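Local coordinates for sister chromatid cohesion protein (PDB 5T8V) that probably acts as a cohesin loader on chromatin, this chain being the C-terminal HEAT-repeat part of the larger protein, at residues L658-S661 with Q667-D670. Numbering follows the deposited sequence.
Sequences LRSS and QVRD
The aliphatic part of Arg-669 lies against the backbone carbonyl of Ser-661: CD and CG are each 3.1 Å from Ser-661 O, and CB of Arg-669 is 3.4 Å from that same oxygen. CG stands anti to the carbonyl carbon of Arg-669 (chi1 -55°), which lays the methylenes across the end of residues 658-661. Beside this, on the buried side, Ser-660 OG lies 3.6 Å from both CG1 and O of Val-668, touching without a hydrogen bond. Small serines let the backbones come near, closest at Ser-661 and Arg-669, whose CA atoms are 4.2 Å apart, and the compact, branched valine packs in with one methyl. The contact joins the end of helix 652-660 to the first turn of helix 666-682, consecutive helices of a HEAT-repeat array. Ser-660 and Ser-661 also rest on Ala-672 of helix 666-682. Toward the looser, partly exposed side, the arginine chain bends at chi3 (-68°); arginine suits a place where methylenes cover a carbonyl while NE forms a salt bridge with Asp-700 and NH1 donates to Asp-663 O. Cutting this side chain back to an alanine is likely to deprive Asp-700 of its charged mate and Asp-663 O of a donor, and to strip CG and CD from Ser-661 O.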
loop_
_atom_site.group_PDB
_atom_site.type_symbol
_atom_site.label_atom_id
_atom_site.label_comp_id
_atom_site.label_asym_id
_atom_site.label_seq_id
_atom_site.Cartn_x
_atom_site.Cartn_y
_atom_site.Cartn_z
ATOM N N LEU A 658 4.562 -2.016 -7.564
ATOM C CA LEU A 658 5.611 -1.116 -8.030
ATOM C C LEU A 658 5.051 0.276 -8.292
ATOM O O LEU A 658 5.644 1.283 -7.887
ATOM C CB LEU A 658 6.264 -1.687 -9.288
ATOM C CG LEU A 658 6.957 -3.041 -9.104
ATOM C CD1 LEU A 658 7.453 -3.577 -10.437
ATOM C CD2 LEU A 658 8.105 -2.927 -8.112
ATOM N N ARG A 659 3.902 0.355 -8.967
ATOM C CA ARG A 659 3.269 1.654 -9.167
ATOM C C ARG A 659 2.885 2.297 -7.840
ATOM O O ARG A 659 2.889 3.527 -7.722
ATOM C CB ARG A 659 2.045 1.503 -10.068
ATOM C CG ARG A 659 2.362 1.685 -11.542
ATOM C CD ARG A 659 1.276 1.116 -12.436
ATOM N NE ARG A 659 -0.052 1.607 -12.083
ATOM C CZ ARG A 659 -1.133 1.445 -12.840
ATOM N NH1 ARG A 659 -2.303 1.923 -12.437
ATOM N NH2 ARG A 659 -1.045 0.815 -14.005
ATOM N N SER A 660 2.559 1.486 -6.830
ATOM C CA SER A 660 2.265 2.029 -5.508
ATOM C C SER A 660 3.504 2.664 -4.890
ATOM O O SER A 660 3.404 3.675 -4.185
ATOM C CB SER A 660 1.714 0.930 -4.597
ATOM O OG SER A 660 1.419 1.429 -3.305
ATOM N N SER A 661 4.684 2.091 -5.147
ATOM C CA SER A 661 5.913 2.636 -4.580
ATOM C C SER A 661 6.220 4.046 -5.071
ATOM O O SER A 661 7.076 4.712 -4.478
ATOM C CB SER A 661 7.095 1.721 -4.900
ATOM O OG SER A 661 7.455 1.813 -6.267
ATOM N N GLN A 667 3.085 7.904 2.714
ATOM C CA GLN A 667 2.935 6.628 3.403
ATOM C C GLN A 667 2.360 5.543 2.500
ATOM O O GLN A 667 2.454 4.357 2.839
ATOM C CB GLN A 667 2.073 6.815 4.652
ATOM C CG GLN A 667 2.869 7.379 5.824
ATOM C CD GLN A 667 2.011 8.115 6.833
ATOM O OE1 GLN A 667 0.851 7.766 7.058
ATOM N NE2 GLN A 667 2.581 9.148 7.447
ATOM N N VAL A 668 1.777 5.916 1.359
ATOM C CA VAL A 668 1.407 4.916 0.360
ATOM C C VAL A 668 2.660 4.249 -0.193
ATOM O O VAL A 668 2.712 3.024 -0.357
ATOM C CB VAL A 668 0.562 5.558 -0.758
ATOM C CG1 VAL A 668 0.207 4.528 -1.827
ATOM C CG2 VAL A 668 -0.703 6.173 -0.180
ATOM N N ARG A 669 3.690 5.044 -0.490
ATOM C CA ARG A 669 4.972 4.473 -0.883
ATOM C C ARG A 669 5.621 3.747 0.288
ATOM O O ARG A 669 6.200 2.664 0.117
ATOM C CB ARG A 669 5.893 5.573 -1.413
ATOM C CG ARG A 669 5.299 6.387 -2.561
ATOM C CD ARG A 669 6.301 7.393 -3.119
ATOM N NE ARG A 669 6.615 8.460 -2.165
ATOM C CZ ARG A 669 6.154 9.709 -2.225
ATOM N NH1 ARG A 669 5.344 10.096 -3.203
ATOM N NH2 ARG A 669 6.513 10.585 -1.296
ATOM N N ASP A 670 5.519 4.322 1.490
ATOM C CA ASP A 670 6.091 3.691 2.674
ATOM C C ASP A 670 5.571 2.269 2.850
ATOM O O ASP A 670 6.345 1.349 3.140
ATOM C CB ASP A 670 5.782 4.532 3.912
ATOM C CG ASP A 670 6.630 4.148 5.107
ATOM O OD1 ASP A 670 6.316 3.129 5.756
ATOM O OD2 ASP A 670 7.605 4.872 5.402
#